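Local coordinates for protein probable Rab-related GTPase (Acanthamoeba polyphaga mimivirus, PDB 5XC3) that binds guanine nucleotides as a Rab-family small GTPase, here with GDP and magnesium, and may take part in protein transport, at residues Ile8-Ser13 with Ile59-Gly64; Val84-Thr89 with Val116-Ile121; Thr111-Val116 with Asp143-Phe148. One frame throughout, in Å; residues are numbered along the deposited sequence. Where two conformers were deposited one is given.

Contact 1: residues Ile8-Ser13 with Ile59-Gly64; sequences IILIGS and IWDTAG
Two backbone hydrogen bonds tie I8 and L10 to W60, which sits between them in the manner of parallel strands. W60 N gives its hydrogen to I8 O at 2.8 Å, nearly straight at 172°. L10 N then bonds to W60 O at 3.0 Å, more bent at 147°. CA-H...O contacts accompany both: I59 CA approaches I8 O, and I9 CA approaches W60 O.

The apolar contacts fall on two faces of the sheet. On the face of I9 and W60, I9 CG2 rests on W60 CB at 3.7 Å. The two side chains meet at a slant; chi1 of 70° turns I9 CG2 to W60 and sends the longer CG1 branch away from it. I9 also packs on Y75 and Y76 of helix 73-76. The indole swings away from I9, and K7 makes a cation-pi contact with it. Opposite, L10 and I59 lie side by side, L10 CD2 meeting I59 CG2 at 4.1 Å beneath helix 18-27.

This pair of strands is the part of the Ras-type sheet from which two nucleotide loops spring: the phosphate-binding P-loop after 8-11 and, after 59-60, a DTAG sequence at the start of switch II. Past W60 the chains diverge, and contact passes to side chains.

Among the polar groups, D61 OD1 lies 4.0 Å from L10 CB. The same oxygen, D61 OD1, accepts a weak bond from T62 N at 2.9 Å, while OD2 is hydrogen-bonded to S19 OG close to the magnesium. T62 CG2 lies 3.9 Å from L10 O, a carbonyl oxygen hydrogen-bonded to Y75 OH, and T62 OG1 is hydrogen-bonded to E66.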
loop_
_atom_site.group_PDB
_atom_site.type_symbol
_atom_site.label_atom_id
_atom_site.label_comp_id
_atom_site.label_asym_id
_atom_site.label_seq_id
_atom_site.Cartn_x
_atom_site.Cartn_y
_atom_site.Cartn_z
ATOM N N ILE A 8 -4.627 6.501 -5.260
ATOM C CA ILE A 8 -3.800 5.748 -4.321
ATOM C C ILE A 8 -3.631 4.352 -4.894
ATOM O O ILE A 8 -4.626 3.681 -5.180
ATOM C CB ILE A 8 -4.493 5.632 -2.951
ATOM C CG1 ILE A 8 -5.048 6.984 -2.508
ATOM C CG2 ILE A 8 -3.541 5.049 -1.927
ATOM C CD1 ILE A 8 -3.994 8.013 -2.324
ATOM N N ILE A 9 -2.392 3.891 -5.033
ATOM C CA ILE A 9 -2.144 2.559 -5.587
ATOM C C ILE A 9 -1.486 1.666 -4.548
ATOM O O ILE A 9 -0.778 2.130 -3.650
ATOM C CB ILE A 9 -1.296 2.566 -6.875
ATOM C CG1 ILE A 9 0.145 2.951 -6.541
ATOM C CG2 ILE A 9 -1.902 3.505 -7.902
ATOM C CD1 ILE A 9 1.092 2.980 -7.739
ATOM N N LEU A 10 -1.738 0.367 -4.686
ATOM C CA LEU A 10 -1.081 -0.682 -3.911
ATOM C C LEU A 10 -0.087 -1.390 -4.821
ATOM O O LEU A 10 -0.447 -1.824 -5.921
ATOM C CB LEU A 10 -2.105 -1.733 -3.470
ATOM C CG LEU A 10 -3.006 -1.551 -2.244
ATOM C CD1 LEU A 10 -2.278 -1.763 -0.913
ATOM C CD2 LEU A 10 -3.720 -0.206 -2.287
ATOM N N ILE A 11 1.152 -1.534 -4.366
ATOM C CA ILE A 11 2.122 -2.383 -5.055
ATOM C C ILE A 11 2.849 -3.222 -4.018
ATOM O O ILE A 11 2.742 -2.993 -2.813
ATOM C CB ILE A 11 3.108 -1.594 -5.937
ATOM C CG1 ILE A 11 3.984 -0.671 -5.087
ATOM C CG2 ILE A 11 2.351 -0.832 -7.023
ATOM C CD1 ILE A 11 4.967 0.170 -5.926
ATOM N N GLY A 12 3.594 -4.202 -4.501
ATOM C CA GLY A 12 4.211 -5.194 -3.642
ATOM C C GLY A 12 4.067 -6.573 -4.257
ATOM O O GLY A 12 3.221 -6.825 -5.115
ATOM N N SER A 13 4.890 -7.505 -3.775
ATOM C CA SER A 13 4.939 -8.822 -4.389
ATOM C C SER A 13 3.659 -9.623 -4.126
ATOM O O SER A 13 2.814 -9.268 -3.294
ATOM C CB SER A 13 6.183 -9.565 -3.919
ATOM O OG SER A 13 7.317 -8.757 -4.180
ATOM N N ILE A 59 -8.829 4.060 -5.323
ATOM C CA ILE A 59 -7.901 3.037 -4.854
ATOM C C ILE A 59 -7.683 2.016 -5.962
ATOM O O ILE A 59 -8.640 1.385 -6.435
ATOM C CB ILE A 59 -8.418 2.366 -3.573
ATOM C CG1 ILE A 59 -8.546 3.414 -2.453
ATOM C CG2 ILE A 59 -7.511 1.206 -3.176
ATOM C CD1 ILE A 59 -9.335 2.965 -1.254
ATOM N N TRP A 60 -6.432 1.869 -6.383
ATOM C CA TRP A 60 -6.031 0.885 -7.379
ATOM C C TRP A 60 -5.361 -0.292 -6.691
ATOM O O TRP A 60 -4.491 -0.111 -5.829
ATOM C CB TRP A 60 -5.037 1.509 -8.358
ATOM C CG TRP A 60 -5.656 2.528 -9.277
ATOM C CD1 TRP A 60 -6.259 3.705 -8.918
ATOM C CD2 TRP A 60 -5.726 2.454 -10.703
ATOM N NE1 TRP A 60 -6.690 4.369 -10.048
ATOM C CE2 TRP A 60 -6.379 3.620 -11.152
ATOM C CE3 TRP A 60 -5.285 1.516 -11.647
ATOM C CZ2 TRP A 60 -6.610 3.869 -12.503
ATOM C CZ3 TRP A 60 -5.514 1.771 -12.990
ATOM C CH2 TRP A 60 -6.179 2.935 -13.399
ATOM N N ASP A 61 -5.760 -1.492 -7.091
ATOM C CA ASP A 61 -5.182 -2.744 -6.624
ATOM C C ASP A 61 -4.880 -3.604 -7.844
ATOM O O ASP A 61 -5.509 -3.460 -8.898
ATOM C CB ASP A 61 -6.172 -3.448 -5.679
ATOM C CG ASP A 61 -5.590 -4.708 -5.033
ATOM O OD1 ASP A 61 -4.350 -4.792 -4.855
ATOM O OD2 ASP A 61 -6.393 -5.601 -4.696
ATOM N N THR A 62 -3.871 -4.458 -7.721
ATOM C CA THR A 62 -3.525 -5.301 -8.855
ATOM C C THR A 62 -4.523 -6.445 -9.003
ATOM O O THR A 62 -5.288 -6.778 -8.089
ATOM C CB THR A 62 -2.126 -5.901 -8.703
ATOM O OG1 THR A 62 -2.157 -6.963 -7.734
ATOM C CG2 THR A 62 -1.101 -4.849 -8.279
ATOM N N ALA A 63 -4.489 -7.059 -10.188
ATOM C CA ALA A 63 -5.254 -8.262 -10.483
ATOM C C ALA A 63 -4.348 -9.486 -10.569
ATOM O O ALA A 63 -4.639 -10.437 -11.303
ATOM C CB ALA A 63 -6.062 -8.092 -11.769
ATOM N N GLY A 64 -3.235 -9.467 -9.838
ATOM C CA GLY A 64 -2.275 -10.552 -9.855
ATOM C C GLY A 64 -1.091 -10.358 -10.777
ATOM O O GLY A 64 -0.182 -11.202 -10.774
#

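Contact 2: residues Val84-Thr89 with Val116-Ile121; sequences VVFDVT and VVANKI. With GDP (guanosine-5'-diphosphate), chain B.
F86 and A118 form the apolar centre. A118 CA lies over one face of the F86 ring, 4.0 Å from its centroid and toward the rim, a CH-pi contact, while A118 CB touches F86 CZ at 3.5 Å. V116 CG1 reaches the ring edge in plane, 3.6 Å from F86 CE1. With chi1 of 74° F86 CG is tucked over its own backbone, which swings the ring across to A118. V88 CG1 packs on A118 CB; on the other face of the sheet V85 and V117 lie side by side.

Four backbone bonds join the two segments: V117 N to V84 O, F86 N to V117 O, N119 N to F86 O and, just past the strand end, V88 N to N119 O, nearly straight at 175°.

At the polar edge the extended K120 chain crosses the D87 carboxylate, K120 CD 3.5 Å from D87 CG. K120 NZ makes a long salt bridge to D87 OD2 at 3.3 Å, and a water joins the two. K120 NZ is hydrogen-bonded to G15 O and weakly to GDP O4'. T89 N closes an Asx turn on D87 OD1, and T89 OG1 bonds to it from the same face. N119 ND2 is hydrogen-bonded to V16 O and lies 3.5 Å from GDP N7; K120 CG lies against the guanine at C6. N119, K120 and D122 belong to the NKxD guanine-recognition motif of small GTPases, starting at the end of the second strand of the beta-alpha-beta unit 81-87, 91-107, 113-119.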
loop_
_atom_site.group_PDB
_atom_site.type_symbol
_atom_site.label_atom_id
_atom_site.label_comp_id
_atom_site.label_asym_id
_atom_site.label_seq_id
_atom_site.Cartn_x
_atom_site.Cartn_y
_atom_site.Cartn_z
ATOM N N VAL A 84 3.323 0.465 -0.432
ATOM C CA VAL A 84 4.222 -0.598 -0.871
ATOM C C VAL A 84 4.202 -1.654 0.225
ATOM O O VAL A 84 4.760 -1.446 1.306
ATOM C CB VAL A 84 5.646 -0.078 -1.114
ATOM C CG1 VAL A 84 6.516 -1.198 -1.703
ATOM C CG2 VAL A 84 5.635 1.152 -2.024
ATOM N N VAL A 85 3.569 -2.777 -0.045
ATOM C CA VAL A 85 3.284 -3.770 0.986
ATOM C C VAL A 85 4.286 -4.906 0.880
ATOM O O VAL A 85 4.633 -5.341 -0.224
ATOM C CB VAL A 85 1.847 -4.303 0.822
ATOM C CG1 VAL A 85 1.490 -5.290 1.949
ATOM C CG2 VAL A 85 0.838 -3.150 0.791
ATOM N N PHE A 86 4.741 -5.402 2.027
ATOM C CA PHE A 86 5.472 -6.661 2.073
ATOM C C PHE A 86 4.957 -7.484 3.248
ATOM O O PHE A 86 4.129 -7.030 4.036
ATOM C CB PHE A 86 7.006 -6.478 2.076
ATOM C CG PHE A 86 7.565 -5.996 3.389
ATOM C CD1 PHE A 86 7.579 -4.638 3.710
ATOM C CD2 PHE A 86 8.077 -6.910 4.312
ATOM C CE1 PHE A 86 8.079 -4.192 4.927
ATOM C CE2 PHE A 86 8.583 -6.472 5.526
ATOM C CZ PHE A 86 8.591 -5.115 5.838
ATOM N N ASP A 87 5.439 -8.718 3.342
ATOM C CA ASP A 87 5.002 -9.686 4.345
ATOM C C ASP A 87 6.193 -9.919 5.269
ATOM O O ASP A 87 7.260 -10.330 4.799
ATOM C CB ASP A 87 4.578 -10.955 3.595
ATOM C CG ASP A 87 4.335 -12.176 4.484
ATOM O OD1 ASP A 87 4.631 -12.166 5.695
ATOM O OD2 ASP A 87 3.852 -13.180 3.911
ATOM N N VAL A 88 6.016 -9.634 6.565
ATOM C CA VAL A 88 7.117 -9.717 7.530
ATOM C C VAL A 88 7.728 -11.110 7.607
ATOM O O VAL A 88 8.897 -11.248 7.992
ATOM C CB VAL A 88 6.737 -9.182 8.932
ATOM C CG1 VAL A 88 6.370 -7.702 8.865
ATOM C CG2 VAL A 88 5.608 -10.006 9.542
ATOM N N THR A 89 6.978 -12.148 7.245
ATOM C CA THR A 89 7.493 -13.515 7.295
ATOM C C THR A 89 8.121 -13.965 5.980
ATOM O O THR A 89 8.630 -15.090 5.907
ATOM C CB THR A 89 6.378 -14.486 7.693
ATOM O OG1 THR A 89 5.428 -14.587 6.623
ATOM C CG2 THR A 89 5.670 -14.007 8.958
ATOM N N VAL A 116 5.555 2.331 3.175
ATOM C CA VAL A 116 5.836 0.900 3.200
ATOM C C VAL A 116 5.012 0.270 4.310
ATOM O O VAL A 116 5.010 0.753 5.446
ATOM C CB VAL A 116 7.334 0.642 3.421
ATOM C CG1 VAL A 116 7.593 -0.850 3.569
ATOM C CG2 VAL A 116 8.137 1.235 2.273
ATOM N N VAL A 117 4.296 -0.792 3.983
ATOM C CA VAL A 117 3.454 -1.489 4.946
ATOM C C VAL A 117 4.081 -2.841 5.247
ATOM O O VAL A 117 4.154 -3.707 4.371
ATOM C CB VAL A 117 2.021 -1.656 4.432
ATOM C CG1 VAL A 117 1.193 -2.401 5.469
ATOM C CG2 VAL A 117 1.402 -0.295 4.122
ATOM N N ALA A 118 4.523 -3.033 6.486
ATOM C CA ALA A 118 5.039 -4.324 6.935
ATOM C C ALA A 118 3.845 -5.123 7.443
ATOM O O ALA A 118 3.385 -4.925 8.572
ATOM C CB ALA A 118 6.098 -4.113 8.012
ATOM N N ASN A 119 3.333 -6.021 6.606
ATOM C CA ASN A 119 2.061 -6.689 6.841
ATOM C C ASN A 119 2.250 -8.084 7.439
ATOM O O ASN A 119 3.342 -8.670 7.399
ATOM C CB ASN A 119 1.258 -6.787 5.536
ATOM C CG ASN A 119 -0.216 -7.070 5.774
ATOM O OD1 ASN A 119 -0.792 -6.623 6.765
ATOM N ND2 ASN A 119 -0.829 -7.824 4.873
ATOM N N LYS A 120 1.147 -8.601 7.993
ATOM C CA LYS A 120 1.008 -9.936 8.584
ATOM C C LYS A 120 1.608 -10.031 9.983
ATOM O O LYS A 120 2.068 -11.105 10.389
ATOM C CB LYS A 120 1.514 -11.062 7.665
ATOM C CG LYS A 120 0.935 -11.030 6.250
ATOM C CD LYS A 120 1.018 -12.376 5.550
ATOM C CE LYS A 120 0.618 -12.226 4.081
ATOM N NZ LYS A 120 0.627 -13.544 3.374
ATOM N N ILE A 121 1.555 -8.936 10.751
ATOM C CA ILE A 121 2.092 -8.940 12.108
ATOM C C ILE A 121 1.305 -9.830 13.058
ATOM O O ILE A 121 1.741 -10.031 14.197
ATOM C CB ILE A 121 2.255 -7.516 12.678
ATOM C CG1 ILE A 121 0.888 -6.860 12.870
ATOM C CG2 ILE A 121 3.141 -6.687 11.752
ATOM C CD1 ILE A 121 0.948 -5.435 13.409
HETATM P PB GDP B . -2.012 -9.919 -2.545
HETATM O O1B GDP B . -0.871 -9.087 -2.074
HETATM O O2B GDP B . -3.229 -9.151 -3.031
HETATM O O3B GDP B . -1.544 -10.960 -3.540
HETATM O O3A GDP B . -2.440 -10.733 -1.206
HETATM P PA GDP B . -3.891 -11.211 -0.733
HETATM O O1A GDP B . -4.649 -10.063 -0.126
HETATM O O2A GDP B . -4.610 -11.902 -1.855
HETATM O "O5'" GDP B . -3.518 -12.220 0.457
HETATM C "C5'" GDP B . -2.857 -13.454 0.162
HETATM C "C4'" GDP B . -3.188 -14.400 1.314
HETATM O "O4'" GDP B . -2.602 -13.904 2.527
HETATM C "C3'" GDP B . -4.682 -14.506 1.571
HETATM O "O3'" GDP B . -4.939 -15.852 1.999
HETATM C "C2'" GDP B . -4.916 -13.560 2.723
HETATM O "O2'" GDP B . -6.086 -13.834 3.511
HETATM C "C1'" GDP B . -3.619 -13.731 3.496
HETATM N N9 GDP B . -3.381 -12.506 4.272
HETATM C C8 GDP B . -3.592 -11.218 3.881
HETATM N N7 GDP B . -3.251 -10.362 4.869
HETATM C C5 GDP B . -2.845 -11.108 5.929
HETATM C C6 GDP B . -2.354 -10.831 7.294
HETATM O O6 GDP B . -2.251 -9.669 7.738
HETATM N N1 GDP B . -2.026 -11.894 8.047
HETATM C C2 GDP B . -2.111 -13.160 7.596
HETATM N N2 GDP B . -1.761 -14.181 8.419
HETATM N N3 GDP B . -2.546 -13.487 6.366
HETATM C C4 GDP B . -2.910 -12.502 5.506
HETATM O O HOH W 1 2.744 -15.481 4.486
#

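Contact 3: residues Thr111-Val116 with Asp143-Phe148; sequences TYYILV and DCDYVF
D145 meets Y113 and L115 with one side chain. D145 CB lies 3.7 Å from L115 CD1, the two side chains running alongside each other and pointing the same way; D145 CB is also 3.7 Å from Y113 CE1, oblique to the ring. With CG anti to the backbone N (chi1 -158°), the carboxylate is carried to the end of the tyrosine. CG stands near both Y113 OH and L115 CD1. OD1 turns back to its own strand and accepts from Y146 N, which comes from above the carboxylate plane. At the tip D145 OD2 takes the hydrogen of Y113 OH at 2.7 Å, on the anti side and somewhat out of the plane. OD2 lies at the ring's edge, with ring and carboxylate planes 63° apart. A salt bridge to K163 gives the same oxygen a second partner and probably steadies its negative charge.

Along the backbone, D145 N bonds to I114 O almost straight (176°), V116 N to D145 O at 2.8 Å, and V147 N to V116 O at 2.9 Å. Beyond D145, L115 CD2 meets V147 CG2 at 4.0 Å, the two side chains crossing at about a right angle. On the other face C144 SG touches V116 CG2 at 3.8 Å, and C144 CB packs on I114 CG2.

Strand 145-148 lies parallel to 113-119 as the outermost strand at this end of the sheet, reached through helix 132-141 in a beta-alpha-beta crossover. Helix 154-168 covers Y113 and V147, whereas helix 91-107 packs on I114 and C144, and helix 132-141 on C144 and Y146.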
loop_
_atom_site.group_PDB
_atom_site.type_symbol
_atom_site.label_atom_id
_atom_site.label_comp_id
_atom_site.label_asym_id
_atom_site.label_seq_id
_atom_site.Cartn_x
_atom_site.Cartn_y
_atom_site.Cartn_z
ATOM N N THR A 111 4.001 11.221 -7.186
ATOM C CA THR A 111 3.705 10.656 -5.876
ATOM C C THR A 111 4.138 11.604 -4.765
ATOM O O THR A 111 5.308 11.994 -4.682
ATOM C CB THR A 111 4.389 9.302 -5.714
ATOM O OG1 THR A 111 4.271 8.566 -6.942
ATOM C CG2 THR A 111 3.722 8.507 -4.606
ATOM N N TYR A 112 3.184 11.969 -3.913
ATOM C CA TYR A 112 3.452 12.842 -2.785
ATOM C C TYR A 112 3.860 12.071 -1.539
ATOM O O TYR A 112 4.597 12.605 -0.704
ATOM C CB TYR A 112 2.192 13.654 -2.488
ATOM C CG TYR A 112 2.320 14.699 -1.419
ATOM C CD1 TYR A 112 2.962 15.895 -1.679
ATOM C CD2 TYR A 112 1.746 14.514 -0.167
ATOM C CE1 TYR A 112 3.066 16.872 -0.714
ATOM C CE2 TYR A 112 1.846 15.484 0.807
ATOM C CZ TYR A 112 2.510 16.663 0.526
ATOM O OH TYR A 112 2.613 17.640 1.489
ATOM N N TYR A 113 3.383 10.837 -1.374
ATOM C CA TYR A 113 3.633 10.088 -0.147
ATOM C C TYR A 113 3.726 8.610 -0.494
ATOM O O TYR A 113 2.796 8.056 -1.095
ATOM C CB TYR A 113 2.494 10.338 0.846
ATOM C CG TYR A 113 2.647 9.669 2.198
ATOM C CD1 TYR A 113 3.793 9.847 2.969
ATOM C CD2 TYR A 113 1.613 8.899 2.728
ATOM C CE1 TYR A 113 3.913 9.245 4.224
ATOM C CE2 TYR A 113 1.728 8.296 3.977
ATOM C CZ TYR A 113 2.871 8.477 4.723
ATOM O OH TYR A 113 2.957 7.875 5.966
ATOM N N ILE A 114 4.840 7.989 -0.105
ATOM C CA ILE A 114 5.075 6.554 -0.243
ATOM C C ILE A 114 5.144 5.955 1.155
ATOM O O ILE A 114 5.983 6.367 1.969
ATOM C CB ILE A 114 6.379 6.274 -1.005
ATOM C CG1 ILE A 114 6.269 6.841 -2.415
ATOM C CG2 ILE A 114 6.676 4.781 -1.063
ATOM C CD1 ILE A 114 7.610 6.856 -3.183
ATOM N N LEU A 115 4.280 4.974 1.435
ATOM C CA LEU A 115 4.216 4.318 2.737
ATOM C C LEU A 115 4.466 2.821 2.578
ATOM O O LEU A 115 3.685 2.118 1.924
ATOM C CB LEU A 115 2.849 4.572 3.387
ATOM C CG LEU A 115 2.616 3.970 4.776
ATOM C CD1 LEU A 115 3.614 4.532 5.779
ATOM C CD2 LEU A 115 1.193 4.230 5.254
ATOM N N VAL A 116 5.555 2.331 3.175
ATOM C CA VAL A 116 5.836 0.900 3.200
ATOM C C VAL A 116 5.012 0.270 4.310
ATOM O O VAL A 116 5.010 0.753 5.446
ATOM C CB VAL A 116 7.334 0.642 3.421
ATOM C CG1 VAL A 116 7.593 -0.850 3.569
ATOM C CG2 VAL A 116 8.137 1.235 2.273
ATOM N N ASP A 143 13.864 7.454 1.415
ATOM C CA ASP A 143 12.934 8.583 1.467
ATOM C C ASP A 143 11.470 8.135 1.407
ATOM O O ASP A 143 10.685 8.568 0.560
ATOM C CB ASP A 143 13.251 9.617 0.381
ATOM C CG ASP A 143 12.538 10.940 0.609
ATOM O OD1 ASP A 143 12.449 11.378 1.776
ATOM O OD2 ASP A 143 12.064 11.541 -0.380
ATOM N N CYS A 144 11.104 7.262 2.337
ATOM C CA CYS A 144 9.711 6.861 2.469
ATOM C C CYS A 144 9.401 6.625 3.942
ATOM O O CYS A 144 10.273 6.712 4.806
ATOM C CB CYS A 144 9.392 5.647 1.593
ATOM S SG CYS A 144 10.422 4.241 1.953
ATOM N N ASP A 145 8.131 6.370 4.225
ATOM C CA ASP A 145 7.636 6.109 5.569
ATOM C C ASP A 145 7.311 4.622 5.691
ATOM O O ASP A 145 7.313 3.887 4.701
ATOM C CB ASP A 145 6.381 6.957 5.819
ATOM C CG ASP A 145 6.095 7.184 7.297
ATOM O OD1 ASP A 145 6.864 6.684 8.150
ATOM O OD2 ASP A 145 5.080 7.850 7.606
ATOM N N TYR A 146 7.044 4.169 6.919
ATOM C CA TYR A 146 6.660 2.776 7.129
ATOM C C TYR A 146 5.646 2.668 8.264
ATOM O O TYR A 146 5.529 3.558 9.112
ATOM C CB TYR A 146 7.873 1.867 7.406
ATOM C CG TYR A 146 8.445 2.036 8.795
ATOM C CD1 TYR A 146 9.297 3.090 9.091
ATOM C CD2 TYR A 146 8.129 1.143 9.812
ATOM C CE1 TYR A 146 9.821 3.250 10.362
ATOM C CE2 TYR A 146 8.644 1.299 11.087
ATOM C CZ TYR A 146 9.485 2.353 11.354
ATOM O OH TYR A 146 9.996 2.507 12.624
ATOM N N VAL A 147 4.902 1.556 8.256
ATOM C CA VAL A 147 4.008 1.166 9.344
ATOM C C VAL A 147 3.969 -0.347 9.394
ATOM O O VAL A 147 4.224 -1.024 8.402
ATOM C CB VAL A 147 2.551 1.647 9.157
ATOM C CG1 VAL A 147 2.444 3.114 9.376
ATOM C CG2 VAL A 147 2.029 1.250 7.773
ATOM N N PHE A 148 3.573 -0.875 10.550
ATOM C CA PHE A 148 3.275 -2.290 10.709
ATOM C C PHE A 148 1.770 -2.487 10.672
ATOM O O PHE A 148 1.015 -1.661 11.200
ATOM C CB PHE A 148 3.808 -2.792 12.051
ATOM C CG PHE A 148 5.302 -2.874 12.105
ATOM C CD1 PHE A 148 5.957 -3.999 11.639
ATOM C CD2 PHE A 148 6.052 -1.825 12.607
ATOM C CE1 PHE A 148 7.335 -4.082 11.681
ATOM C CE2 PHE A 148 7.437 -1.904 12.646
ATOM C CZ PHE A 148 8.074 -3.036 12.182
#

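In the fold
All three contacts belong to one six-stranded sheet of the Ras-type GTPase domain. Contact 1 joins strands 54-60 and 6-11, contact 2 strands 81-87 and 113-119, contact 3 strands 113-119 and 145-148. Contacts 1 and 2 have centres 14 Å apart and meet where strand 6-11 adjoins 81-87, through I11 O and V85 N at 2.9 Å. Contacts 2 and 3, centred 12 Å apart, share V116 and alternate along the chain, whereas contact 1 closes before either opens. The loops that follow the strands of contacts 1 and 2 carry the phosphate, magnesium and guanine sites at one end of the sheet; contact 3 completes its far edge.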